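Local coordinates for Lin0431 protein (Listeria innocua, PDB 3LD7) that is of unknown function but belongs to the NusG domain II family, of which this chain holds the domain, at residues Ala40-Met45 with Glu56-Asp61; Asp6-Ile11 with Ile22-His27; Ser13-Val18 with Pro81-Val86; Lys28-Phe33 with Glu46-Arg51. All blocks are in the same frame, centred on the assembly; numbering follows the deposited sequence.

Overall arrangement
Interaction 2 closes the first hairpin, where strand 8-14 turns back as strand 17-23, and it is complete before the segments of interactions 1 and 4 begin. Interaction 4 then joins strands 30-36 and 42-48, and interaction 1 joins 42-48 to 51-57; sharing 42-48, they cross along the chain and build one three-stranded antiparallel sheet. Interaction 3 closes the longest loop, bringing strand 84-90 back beside 8-14; it encloses interactions 1 and 4 and crosses interaction 2, with which it shares the four-stranded sheet. Interactions 2 and 4 meet at their turns, where Gly-26 N bonds Glu-50 OE2, while interactions 1 and 3 meet around Asn-43 and His-82.

Interaction 1: residues Ala40-Met45 with Glu56-Asp61; sequences AQYNLM and EDNSPD
Tyr-42 lays one face of its ring against the backbone of Asp-57 and Asn-58, with Asp-57 CA in a CH-pi contact 4.2 Å from the ring centroid. Its first torsion (chi1 76°) sets CG between the backbone N and the carbonyl carbon, which swings the ring across to the neighbouring strand. The hydroxyl then finds Glu-56 near the ring edge: Tyr-42 OH donates to Glu-56 OE2 in a very short bond of 2.5 Å, the carboxylate standing almost perpendicular to the ring (84°). A water also donates to Tyr-42 OH, at 2.6 Å, and reaches Asp-57 O more weakly.

Strands 42-48 and 51-57 form an antiparallel hairpin here, joined by the bond from Leu-44 N to Glu-56 O (2.8 Å). Where regular pairing stops, the amide of Asn-58 takes over. Its ND2 gives a bond to Ala-40 O (2.9 Å), approaching from above the carbonyl plane, and its OD1 receives Tyr-42 N (3.1 Å), two bonds that fix the amide's rotation.

Asp-57 lies on the other face of the sheet from Leu-44 and Glu-56. Its OD1 accepts Ser-59 N at 2.8 Å, an Asx turn, and also takes Ser-59 OG at 2.7 Å, both from one face of the carboxylate. Gln-62 NE2 secures the same bend by bonding Asp-57 O and Ser-59 O.

Side-chain groups thus do the work of backbone pairing at the end of the hairpin, past the last bridge, and the short phenol bond would be expected to stabilise Glu-56 as a charged carboxylate.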
loop_
_atom_site.group_PDB
_atom_site.type_symbol
_atom_site.label_atom_id
_atom_site.label_comp_id
_atom_site.label_asym_id
_atom_site.label_seq_id
_atom_site.Cartn_x
_atom_site.Cartn_y
_atom_site.Cartn_z
ATOM N N ALA A 40 17.330 -2.252 7.782
ATOM C CA ALA A 40 16.232 -2.506 8.698
ATOM C C ALA A 40 14.947 -1.835 8.214
ATOM O O ALA A 40 13.957 -1.784 8.943
ATOM C CB ALA A 40 16.585 -2.001 10.090
ATOM N N GLN A 41 14.957 -1.315 6.984
ATOM C CA GLN A 41 13.775 -0.664 6.455
ATOM C C GLN A 41 12.604 -1.634 6.334
ATOM O O GLN A 41 12.758 -2.763 5.831
ATOM C CB GLN A 41 14.061 -0.065 5.077
ATOM C CG GLN A 41 15.258 0.883 5.059
ATOM C CD GLN A 41 15.890 0.964 3.683
ATOM O OE1 GLN A 41 17.096 1.064 3.550
ATOM N NE2 GLN A 41 15.055 0.933 2.647
ATOM N N TYR A 42 11.439 -1.214 6.804
ATOM C CA TYR A 42 10.241 -1.996 6.572
ATOM C C TYR A 42 9.025 -1.110 6.387
ATOM O O TYR A 42 9.016 0.049 6.801
ATOM C CB TYR A 42 9.981 -2.985 7.734
ATOM C CG TYR A 42 9.423 -2.313 8.973
ATOM C CD1 TYR A 42 10.268 -1.707 9.883
ATOM C CD2 TYR A 42 8.058 -2.288 9.224
ATOM C CE1 TYR A 42 9.783 -1.065 11.002
ATOM C CE2 TYR A 42 7.552 -1.655 10.346
ATOM C CZ TYR A 42 8.429 -1.049 11.242
ATOM O OH TYR A 42 7.960 -0.411 12.371
ATOM N N ASN A 43 7.990 -1.680 5.781
ATOM C CA ASN A 43 6.659 -1.072 5.738
ATOM C C ASN A 43 5.658 -2.159 5.992
ATOM O O ASN A 43 5.614 -3.163 5.254
ATOM C CB ASN A 43 6.336 -0.411 4.374
ATOM C CG ASN A 43 7.258 0.769 4.058
ATOM O OD1 ASN A 43 6.916 1.964 4.252
ATOM N ND2 ASN A 43 8.392 0.456 3.560
ATOM N N LEU A 44 4.848 -1.957 7.023
ATOM C CA LEU A 44 3.772 -2.886 7.350
ATOM C C LEU A 44 2.522 -2.429 6.627
ATOM O O LEU A 44 1.963 -1.370 6.936
ATOM C CB LEU A 44 3.548 -2.912 8.849
ATOM C CG LEU A 44 2.485 -3.876 9.370
ATOM C CD1 LEU A 44 2.726 -5.308 8.900
ATOM C CD2 LEU A 44 2.473 -3.789 10.871
HETATM N N MSE A 45 2.130 -3.198 5.611
HETATM C CA MSE A 45 0.965 -2.894 4.797
HETATM C C MSE A 45 -0.259 -3.545 5.397
HETATM O O MSE A 45 -0.175 -4.649 5.941
HETATM C CB MSE A 45 1.173 -3.470 3.385
HETATM C CG MSE A 45 2.506 -3.059 2.753
HETATM SE SE MSE A 45 2.824 -1.144 2.685
HETATM C CE MSE A 45 1.133 -0.607 1.810
ATOM N N GLU A 56 2.305 1.046 9.494
ATOM C CA GLU A 56 3.435 1.471 10.294
ATOM C C GLU A 56 4.686 1.250 9.485
ATOM O O GLU A 56 4.759 0.319 8.681
ATOM C CB GLU A 56 3.454 0.643 11.584
ATOM C CG GLU A 56 4.676 0.740 12.427
ATOM C CD GLU A 56 4.772 -0.455 13.369
ATOM O OE1 GLU A 56 3.754 -0.813 13.993
ATOM O OE2 GLU A 56 5.850 -1.063 13.450
ATOM N N ASP A 57 5.675 2.117 9.675
ATOM C CA ASP A 57 6.974 1.919 9.045
ATOM C C ASP A 57 8.027 2.705 9.794
ATOM O O ASP A 57 7.677 3.514 10.669
ATOM C CB ASP A 57 6.969 2.206 7.517
ATOM C CG ASP A 57 6.814 3.661 7.167
ATOM O OD1 ASP A 57 7.452 4.528 7.813
ATOM O OD2 ASP A 57 6.102 3.932 6.168
ATOM N N ASN A 58 9.301 2.423 9.511
ATOM C CA ASN A 58 10.385 3.183 10.125
ATOM C C ASN A 58 11.041 4.184 9.184
ATOM O O ASN A 58 12.228 4.539 9.330
ATOM C CB ASN A 58 11.405 2.264 10.808
ATOM C CG ASN A 58 12.062 1.298 9.858
ATOM O OD1 ASN A 58 11.682 1.186 8.694
ATOM N ND2 ASN A 58 13.052 0.571 10.364
ATOM N N SER A 59 10.268 4.644 8.210
ATOM C CA SER A 59 10.775 5.690 7.329
ATOM C C SER A 59 11.080 6.949 8.133
ATOM O O SER A 59 10.438 7.231 9.152
ATOM C CB SER A 59 9.777 6.000 6.199
ATOM O OG SER A 59 8.611 6.676 6.673
ATOM N N PRO A 60 12.080 7.708 7.675
ATOM C CA PRO A 60 12.397 8.941 8.401
ATOM C C PRO A 60 11.307 10.006 8.283
ATOM O O PRO A 60 11.203 10.844 9.193
ATOM C CB PRO A 60 13.700 9.406 7.748
ATOM C CG PRO A 60 13.701 8.750 6.382
ATOM C CD PRO A 60 13.024 7.426 6.578
ATOM N N ASP A 61 10.524 9.985 7.203
ATOM C CA ASP A 61 9.612 11.101 6.906
ATOM C C ASP A 61 8.153 10.803 7.252
ATOM O O ASP A 61 7.355 11.724 7.459
ATOM C CB ASP A 61 9.739 11.575 5.442
ATOM C CG ASP A 61 9.479 10.466 4.418
ATOM O OD1 ASP A 61 9.451 9.289 4.807
ATOM O OD2 ASP A 61 9.339 10.772 3.203
HETATM O O HOH W 1 8.584 1.951 13.345
#

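Interaction 2: residues Asp6-Ile11 with Ile22-His27; sequences DEVVAI and IPLTGH
The flat peptide group between Ile-22 and Pro-23 carries Val-9 over one face, where Val-9 CG1 stands 3.7 Å from Ile-22 C; beside it, Val-9 CG2 meets the pyrrolidine ring at Pro-23 CB (4.4 Å). This is the antiparallel hairpin of strands 8-14 and 17-23, in the four-stranded sheet of this NusG domain II fold. The bonds from Ala-10 N to Ile-22 O and from Ile-22 N to Ala-10 O, both 2.8 Å, lie towards its open end. Another bond, from Leu-24 N to Val-8 O, carries the pairing one step beyond strand 17-23.

On the face away from Val-9, Leu-24 CD1 rests on the methyl CB of Ala-10 at 4.0 Å, and Leu-24 CB meets Val-8 CG2 at 4.1 Å. Val-47 of the second sheet and Ile-88 of strand 84-90 also touch Leu-24.

The chain then leaves in a type II turn, Leu-24 to His-27, closed by His-27 N on Leu-24 O. Val-8 N is met by a side chain where a regular pair would offer the carbonyl of Leu-24. Thr-25 holds its hydroxyl beside its own backbone N (chi1 -50°), and OG1 accepts Val-8 N at 2.9 Å in a nearly straight bond.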
loop_
_atom_site.group_PDB
_atom_site.type_symbol
_atom_site.label_atom_id
_atom_site.label_comp_id
_atom_site.label_asym_id
_atom_site.label_seq_id
_atom_site.Cartn_x
_atom_site.Cartn_y
_atom_site.Cartn_z
ATOM N N ASP A 6 -17.438 1.307 -8.876
ATOM C CA ASP A 6 -16.147 1.047 -9.492
ATOM C C ASP A 6 -15.554 -0.261 -8.945
ATOM O O ASP A 6 -15.881 -0.691 -7.836
ATOM C CB ASP A 6 -15.213 2.236 -9.212
ATOM C CG ASP A 6 -14.020 2.296 -10.156
ATOM O OD1 ASP A 6 -13.972 1.505 -11.127
ATOM O OD2 ASP A 6 -13.128 3.149 -9.924
ATOM N N GLU A 7 -14.716 -0.907 -9.744
ATOM C CA GLU A 7 -13.946 -2.066 -9.292
ATOM C C GLU A 7 -12.480 -1.700 -9.369
ATOM O O GLU A 7 -12.003 -1.300 -10.432
ATOM C CB GLU A 7 -14.195 -3.261 -10.198
ATOM C CG GLU A 7 -15.588 -3.849 -10.090
ATOM C CD GLU A 7 -15.786 -5.020 -11.038
ATOM O OE1 GLU A 7 -15.492 -4.868 -12.246
ATOM O OE2 GLU A 7 -16.233 -6.092 -10.574
ATOM N N VAL A 8 -11.759 -1.846 -8.261
ATOM C CA VAL A 8 -10.373 -1.377 -8.206
ATOM C C VAL A 8 -9.382 -2.414 -7.699
ATOM O O VAL A 8 -9.747 -3.356 -6.976
ATOM C CB VAL A 8 -10.237 -0.079 -7.368
ATOM C CG1 VAL A 8 -11.067 1.028 -8.009
ATOM C CG2 VAL A 8 -10.666 -0.313 -5.919
ATOM N N VAL A 9 -8.122 -2.218 -8.083
ATOM C CA VAL A 9 -7.032 -3.097 -7.685
ATOM C C VAL A 9 -5.923 -2.221 -7.142
ATOM O O VAL A 9 -5.634 -1.170 -7.714
ATOM C CB VAL A 9 -6.476 -3.902 -8.882
ATOM C CG1 VAL A 9 -5.386 -4.827 -8.436
ATOM C CG2 VAL A 9 -7.567 -4.713 -9.539
ATOM N N ALA A 10 -5.314 -2.640 -6.037
ATOM C CA ALA A 10 -4.177 -1.929 -5.495
ATOM C C ALA A 10 -2.898 -2.605 -5.965
ATOM O O ALA A 10 -2.710 -3.812 -5.772
ATOM C CB ALA A 10 -4.238 -1.922 -3.985
ATOM N N ILE A 11 -2.013 -1.824 -6.579
ATOM C CA ILE A 11 -0.734 -2.322 -7.056
ATOM C C ILE A 11 0.329 -1.820 -6.091
ATOM O O ILE A 11 0.513 -0.611 -5.914
ATOM C CB ILE A 11 -0.427 -1.840 -8.504
ATOM C CG1 ILE A 11 -1.641 -2.041 -9.419
ATOM C CG2 ILE A 11 0.857 -2.512 -9.046
ATOM C CD1 ILE A 11 -1.958 -3.440 -9.675
ATOM N N ILE A 22 -3.641 -6.445 -5.642
ATOM C CA ILE A 22 -4.697 -6.867 -4.740
ATOM C C ILE A 22 -6.032 -6.248 -5.121
ATOM O O ILE A 22 -6.262 -5.051 -4.930
ATOM C CB ILE A 22 -4.403 -6.483 -3.264
ATOM C CG1 ILE A 22 -3.059 -7.051 -2.785
ATOM C CG2 ILE A 22 -5.564 -6.978 -2.386
ATOM C CD1 ILE A 22 -2.724 -6.650 -1.333
ATOM N N PRO A 23 -6.928 -7.053 -5.680
ATOM C CA PRO A 23 -8.270 -6.552 -5.997
ATOM C C PRO A 23 -8.989 -6.229 -4.692
ATOM O O PRO A 23 -9.079 -7.102 -3.821
ATOM C CB PRO A 23 -8.931 -7.743 -6.710
ATOM C CG PRO A 23 -7.800 -8.511 -7.250
ATOM C CD PRO A 23 -6.688 -8.384 -6.247
ATOM N N LEU A 24 -9.454 -4.989 -4.542
ATOM C CA LEU A 24 -9.983 -4.533 -3.267
ATOM C C LEU A 24 -11.475 -4.710 -3.231
ATOM O O LEU A 24 -12.047 -4.868 -2.162
ATOM C CB LEU A 24 -9.678 -3.051 -3.020
ATOM C CG LEU A 24 -8.199 -2.722 -2.833
ATOM C CD1 LEU A 24 -8.015 -1.219 -2.734
ATOM C CD2 LEU A 24 -7.622 -3.450 -1.625
ATOM N N THR A 25 -12.101 -4.674 -4.401
ATOM C CA THR A 25 -13.546 -4.660 -4.438
ATOM C C THR A 25 -14.101 -6.054 -4.115
ATOM O O THR A 25 -13.851 -7.029 -4.830
ATOM C CB THR A 25 -14.050 -4.122 -5.785
ATOM O OG1 THR A 25 -13.381 -2.874 -6.075
ATOM C CG2 THR A 25 -15.545 -3.905 -5.723
ATOM N N GLY A 26 -14.848 -6.135 -3.019
ATOM C CA GLY A 26 -15.333 -7.400 -2.505
ATOM C C GLY A 26 -14.421 -8.024 -1.466
ATOM O O GLY A 26 -14.744 -9.068 -0.883
ATOM N N HIS A 27 -13.276 -7.400 -1.212
ATOM C CA HIS A 27 -12.402 -7.917 -0.172
ATOM C C HIS A 27 -12.966 -7.668 1.224
ATOM O O HIS A 27 -13.431 -6.571 1.532
ATOM C CB HIS A 27 -10.984 -7.352 -0.281
ATOM C CG HIS A 27 -10.099 -7.805 0.831
ATOM N ND1 HIS A 27 -9.498 -9.048 0.868
ATOM C CD2 HIS A 27 -9.811 -7.214 2.010
ATOM C CE1 HIS A 27 -8.823 -9.171 1.999
ATOM N NE2 HIS A 27 -8.993 -8.065 2.704
#

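Interaction 3: residues Ser13-Val18 with Pro81-Val86; sequences SQNGKV and PHKVFV
A G1 beta bulge opens strand 84-90 here: Lys-83 and Val-84 both face Cys-79, and the bulge runs alongside the type I' turn, Gln-14 to Lys-17, that links strands 8-14 and 17-23. Ser-13 and Phe-85 form the antiparallel hydrogen-bonded pair, Ser-13 N to Phe-85 O at 2.9 Å and Phe-85 N to Ser-13 O at 3.0 Å.

The carbonyl of Lys-83 takes two hydrogen bonds. Lys-83 O accepts Asn-15 N at 2.8 Å and is also met by Gln-14 CA in a CA-H...O contact. A water donates to Lys-83 O and accepts from Gly-16 N, so the turn is tied to the bulge by both a direct and a bridging bond. Beyond it, the side chains of Asn-15 and Lys-83 run side by side, pointing the same way, with Lys-83 CD 3.6 Å from Asn-15 OD1.

Gln-14 extends with CG anti to the backbone N (chi1 175°), which carries its amide out to Lys-36. There Gln-14 NE2 bonds Lys-36 O, and gives a second bond of 3.0 Å to a water that in turn donates to His-82 O.

Strand 84-90 lies between 8-14 and 76-79 in the four-stranded sheet; across the interface Val-84 packs on Ile-35 and Asn-43, and Val-86 on Met-45, a selenomethionine, of the three-stranded sheet.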
loop_
_atom_site.group_PDB
_atom_site.type_symbol
_atom_site.label_atom_id
_atom_site.label_comp_id
_atom_site.label_asym_id
_atom_site.label_seq_id
_atom_site.Cartn_x
_atom_site.Cartn_y
_atom_site.Cartn_z
ATOM N N SER A 13 4.301 -1.821 -5.019
ATOM C CA SER A 13 5.631 -2.002 -5.606
ATOM C C SER A 13 6.726 -1.585 -4.651
ATOM O O SER A 13 6.513 -0.738 -3.785
ATOM C CB SER A 13 5.786 -1.134 -6.850
ATOM O OG SER A 13 4.893 -1.541 -7.874
ATOM N N GLN A 14 7.905 -2.147 -4.858
ATOM C CA GLN A 14 9.098 -1.714 -4.145
ATOM C C GLN A 14 10.197 -1.564 -5.203
ATOM O O GLN A 14 10.503 -2.512 -5.942
ATOM C CB GLN A 14 9.486 -2.771 -3.117
ATOM C CG GLN A 14 10.776 -2.505 -2.373
ATOM C CD GLN A 14 11.271 -3.766 -1.642
ATOM O OE1 GLN A 14 11.211 -4.892 -2.178
ATOM N NE2 GLN A 14 11.780 -3.581 -0.437
ATOM N N ASN A 15 10.760 -0.356 -5.294
ATOM C CA ASN A 15 11.693 0.012 -6.362
ATOM C C ASN A 15 11.155 -0.283 -7.767
ATOM O O ASN A 15 11.895 -0.716 -8.670
ATOM C CB ASN A 15 13.069 -0.593 -6.146
ATOM C CG ASN A 15 14.150 0.121 -6.968
ATOM O OD1 ASN A 15 14.020 1.312 -7.296
ATOM N ND2 ASN A 15 15.206 -0.604 -7.315
ATOM N N GLY A 16 9.855 -0.041 -7.919
ATOM C CA GLY A 16 9.164 -0.237 -9.183
ATOM C C GLY A 16 8.761 -1.656 -9.486
ATOM O O GLY A 16 8.016 -1.915 -10.444
ATOM N N LYS A 17 9.258 -2.582 -8.678
ATOM C CA LYS A 17 8.940 -3.989 -8.909
ATOM C C LYS A 17 7.697 -4.390 -8.112
ATOM O O LYS A 17 7.622 -4.179 -6.903
ATOM C CB LYS A 17 10.142 -4.861 -8.579
ATOM C CG LYS A 17 11.277 -4.651 -9.568
ATOM C CD LYS A 17 12.553 -5.290 -9.088
ATOM C CE LYS A 17 13.171 -4.451 -8.007
ATOM N NZ LYS A 17 14.446 -5.072 -7.576
ATOM N N VAL A 18 6.717 -4.970 -8.795
ATOM C CA VAL A 18 5.434 -5.249 -8.141
ATOM C C VAL A 18 5.543 -6.430 -7.172
ATOM O O VAL A 18 6.056 -7.504 -7.518
ATOM C CB VAL A 18 4.329 -5.501 -9.189
ATOM C CG1 VAL A 18 2.976 -5.752 -8.501
ATOM C CG2 VAL A 18 4.213 -4.307 -10.115
ATOM N N PRO A 81 11.632 7.111 0.803
ATOM C CA PRO A 81 12.902 6.545 1.296
ATOM C C PRO A 81 12.994 5.036 1.151
ATOM O O PRO A 81 14.099 4.505 0.966
ATOM C CB PRO A 81 12.921 6.951 2.783
ATOM C CG PRO A 81 12.091 8.227 2.801
ATOM C CD PRO A 81 10.973 7.954 1.808
ATOM N N HIS A 82 11.859 4.346 1.248
ATOM C CA HIS A 82 11.873 2.885 1.096
ATOM C C HIS A 82 11.495 2.443 -0.305
ATOM O O HIS A 82 11.398 1.233 -0.577
ATOM C CB HIS A 82 10.923 2.253 2.113
ATOM C CG HIS A 82 11.348 2.465 3.537
ATOM N ND1 HIS A 82 10.639 1.967 4.610
ATOM C CD2 HIS A 82 12.409 3.130 4.070
ATOM C CE1 HIS A 82 11.250 2.296 5.737
ATOM N NE2 HIS A 82 12.317 3.023 5.438
ATOM N N LYS A 83 11.221 3.405 -1.181
ATOM C CA LYS A 83 10.887 3.124 -2.594
ATOM C C LYS A 83 9.607 2.309 -2.743
ATOM O O LYS A 83 9.441 1.524 -3.700
ATOM C CB LYS A 83 12.061 2.461 -3.328
ATOM C CG LYS A 83 13.381 3.251 -3.170
ATOM C CD LYS A 83 14.483 2.660 -4.027
ATOM C CE LYS A 83 15.790 3.401 -3.798
ATOM N NZ LYS A 83 16.894 2.906 -4.649
ATOM N N VAL A 84 8.690 2.512 -1.811
ATOM C CA VAL A 84 7.436 1.771 -1.831
ATOM C C VAL A 84 6.353 2.641 -2.413
ATOM O O VAL A 84 6.234 3.824 -2.063
ATOM C CB VAL A 84 7.051 1.272 -0.411
ATOM C CG1 VAL A 84 5.601 0.756 -0.393
ATOM C CG2 VAL A 84 8.022 0.154 0.025
ATOM N N PHE A 85 5.575 2.071 -3.329
ATOM C CA PHE A 85 4.508 2.829 -3.963
ATOM C C PHE A 85 3.254 1.967 -4.017
ATOM O O PHE A 85 3.327 0.772 -4.346
ATOM C CB PHE A 85 4.952 3.192 -5.378
ATOM C CG PHE A 85 3.992 4.062 -6.138
ATOM C CD1 PHE A 85 3.654 5.333 -5.684
ATOM C CD2 PHE A 85 3.478 3.633 -7.350
ATOM C CE1 PHE A 85 2.798 6.159 -6.440
ATOM C CE2 PHE A 85 2.631 4.432 -8.094
ATOM C CZ PHE A 85 2.274 5.685 -7.635
ATOM N N VAL A 86 2.117 2.577 -3.718
ATOM C CA VAL A 86 0.834 1.923 -3.896
ATOM C C VAL A 86 0.017 2.762 -4.864
ATOM O O VAL A 86 -0.098 3.979 -4.698
ATOM C CB VAL A 86 0.049 1.853 -2.567
ATOM C CG1 VAL A 86 -1.335 1.214 -2.798
ATOM C CG2 VAL A 86 0.843 1.102 -1.503
HETATM O O HOH W 2 2.834 0.170 -7.501
HETATM O O HOH W 3 12.007 -0.991 0.986
HETATM O O HOH W 4 7.985 1.244 -6.189
#

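Interaction 4: residues Lys28-Phe33 with Glu46-Arg51; sequences KGNEQF and EVDGER
The hairpin of strands 30-36 and 42-48 forms one side of the three-stranded sheet, and this contact is its open end. Glu-31 and Val-47 make the hydrogen-bonded pair, Glu-31 N to Val-47 O at 2.9 Å and Val-47 N to Glu-31 O at 2.8 Å. A third bond, from Gly-49 N to Gly-29 O (3.0 Å), extends the pairing to the edge of the type II' turn, Asp-48 to Arg-51, that leads into strand 51-57.

Asn-30, Gln-32, Glu-46 and Asp-48 share one face. The amide of Asn-30 sits by both carboxylates, its plane turned 64° from that of Glu-46 and 56° from that of Asp-48. Glu-46 is stretched out from the backbone (chi1 -177°) alongside Gln-32, whose CG lies 3.8 Å from Glu-46 CG. Past the strand ends, a water links Lys-28 NZ to Glu-50 OE2.

Glu-46 OE2 and Asp-48 OD1 lie 4.6 Å apart, so each would be expected to raise the other's pKa. Arginines probably offset this: Arg-53 NH2 forms a salt bridge with Glu-46 OE1, and Arg-51 makes a long one to Asp-48. Glu-31, on the other face, has a salt bridge to Arg-20 that probably balances its charge.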
loop_
_atom_site.group_PDB
_atom_site.type_symbol
_atom_site.label_atom_id
_atom_site.label_comp_id
_atom_site.label_asym_id
_atom_site.label_seq_id
_atom_site.Cartn_x
_atom_site.Cartn_y
_atom_site.Cartn_z
ATOM N N LYS A 28 -12.985 -8.714 2.055
ATOM C CA LYS A 28 -13.421 -8.555 3.441
ATOM C C LYS A 28 -12.450 -9.240 4.372
ATOM O O LYS A 28 -11.888 -10.291 4.041
ATOM C CB LYS A 28 -14.818 -9.151 3.628
ATOM C CG LYS A 28 -15.877 -8.410 2.809
ATOM C CD LYS A 28 -17.290 -8.851 3.149
ATOM C CE LYS A 28 -18.309 -7.858 2.628
ATOM N NZ LYS A 28 -18.232 -7.759 1.152
ATOM N N GLY A 29 -12.278 -8.668 5.559
ATOM C CA GLY A 29 -11.306 -9.157 6.502
ATOM C C GLY A 29 -10.082 -8.257 6.495
ATOM O O GLY A 29 -10.039 -7.224 5.818
ATOM N N ASN A 30 -9.089 -8.659 7.269
ATOM C CA ASN A 30 -7.880 -7.874 7.450
ATOM C C ASN A 30 -6.680 -8.718 7.083
ATOM O O ASN A 30 -6.543 -9.870 7.531
ATOM C CB ASN A 30 -7.802 -7.408 8.912
ATOM C CG ASN A 30 -6.729 -6.359 9.136
ATOM O OD1 ASN A 30 -7.014 -5.149 9.158
ATOM N ND2 ASN A 30 -5.493 -6.811 9.302
ATOM N N GLU A 31 -5.819 -8.152 6.257
ATOM C CA GLU A 31 -4.584 -8.808 5.908
ATOM C C GLU A 31 -3.457 -7.832 6.113
ATOM O O GLU A 31 -3.562 -6.663 5.716
ATOM C CB GLU A 31 -4.602 -9.224 4.431
ATOM C CG GLU A 31 -3.355 -9.987 4.046
ATOM C CD GLU A 31 -2.880 -9.776 2.618
ATOM O OE1 GLU A 31 -3.697 -9.472 1.714
ATOM O OE2 GLU A 31 -1.657 -9.940 2.416
ATOM N N GLN A 32 -2.371 -8.307 6.717
ATOM C CA GLN A 32 -1.183 -7.489 6.844
ATOM C C GLN A 32 0.004 -8.207 6.248
ATOM O O GLN A 32 0.157 -9.427 6.401
ATOM C CB GLN A 32 -0.932 -7.122 8.297
ATOM C CG GLN A 32 -2.037 -6.206 8.824
ATOM C CD GLN A 32 -1.968 -5.940 10.310
ATOM O OE1 GLN A 32 -0.890 -5.942 10.907
ATOM N NE2 GLN A 32 -3.137 -5.715 10.924
ATOM N N PHE A 33 0.860 -7.453 5.567
ATOM C CA PHE A 33 2.108 -8.040 5.080
ATOM C C PHE A 33 3.204 -7.000 5.180
ATOM O O PHE A 33 2.922 -5.802 5.111
ATOM C CB PHE A 33 1.968 -8.646 3.657
ATOM C CG PHE A 33 1.629 -7.648 2.574
ATOM C CD1 PHE A 33 0.321 -7.268 2.331
ATOM C CD2 PHE A 33 2.645 -7.080 1.800
ATOM C CE1 PHE A 33 0.016 -6.343 1.306
ATOM C CE2 PHE A 33 2.346 -6.168 0.797
ATOM C CZ PHE A 33 1.025 -5.792 0.555
ATOM N N GLU A 46 -1.399 -2.881 5.259
ATOM C CA GLU A 46 -2.639 -3.393 5.816
ATOM C C GLU A 46 -3.750 -3.190 4.818
ATOM O O GLU A 46 -3.967 -2.079 4.331
ATOM C CB GLU A 46 -2.982 -2.680 7.140
ATOM C CG GLU A 46 -4.238 -3.226 7.799
ATOM C CD GLU A 46 -4.591 -2.494 9.092
ATOM O OE1 GLU A 46 -3.911 -1.497 9.423
ATOM O OE2 GLU A 46 -5.537 -2.923 9.784
ATOM N N VAL A 47 -4.471 -4.270 4.531
ATOM C CA VAL A 47 -5.689 -4.192 3.758
ATOM C C VAL A 47 -6.816 -4.561 4.697
ATOM O O VAL A 47 -6.788 -5.610 5.325
ATOM C CB VAL A 47 -5.648 -5.155 2.557
ATOM C CG1 VAL A 47 -6.956 -5.112 1.798
ATOM C CG2 VAL A 47 -4.481 -4.761 1.642
ATOM N N ASP A 48 -7.783 -3.668 4.842
ATOM C CA ASP A 48 -8.921 -3.927 5.701
ATOM C C ASP A 48 -10.167 -3.640 4.895
ATOM O O ASP A 48 -10.398 -2.500 4.489
ATOM C CB ASP A 48 -8.860 -3.034 6.946
ATOM C CG ASP A 48 -9.918 -3.399 7.963
ATOM O OD1 ASP A 48 -9.731 -4.388 8.701
ATOM O OD2 ASP A 48 -10.935 -2.688 8.023
ATOM N N GLY A 49 -10.976 -4.668 4.635
ATOM C CA GLY A 49 -12.090 -4.486 3.734
ATOM C C GLY A 49 -11.551 -4.014 2.405
ATOM O O GLY A 49 -10.622 -4.628 1.851
ATOM N N GLU A 50 -12.132 -2.928 1.885
ATOM C CA GLU A 50 -11.762 -2.448 0.548
ATOM C C GLU A 50 -10.755 -1.314 0.582
ATOM O O GLU A 50 -10.628 -0.577 -0.389
ATOM C CB GLU A 50 -13.012 -2.049 -0.243
ATOM C CG GLU A 50 -14.033 -3.172 -0.214
ATOM C CD GLU A 50 -15.148 -3.048 -1.238
ATOM O OE1 GLU A 50 -15.321 -1.956 -1.847
ATOM O OE2 GLU A 50 -15.873 -4.065 -1.412
ATOM N N ARG A 51 -10.069 -1.150 1.713
ATOM C CA ARG A 51 -9.111 -0.042 1.877
ATOM C C ARG A 51 -7.712 -0.567 2.151
ATOM O O ARG A 51 -7.528 -1.684 2.694
ATOM C CB ARG A 51 -9.506 0.849 3.073
ATOM C CG ARG A 51 -10.902 1.382 3.115
ATOM C CD ARG A 51 -11.089 2.207 4.409
ATOM N NE ARG A 51 -10.950 1.370 5.609
ATOM C CZ ARG A 51 -10.854 1.839 6.852
ATOM N NH1 ARG A 51 -10.875 3.145 7.072
ATOM N NH2 ARG A 51 -10.733 0.996 7.877
HETATM O O HOH W 5 -15.972 -5.764 0.758
#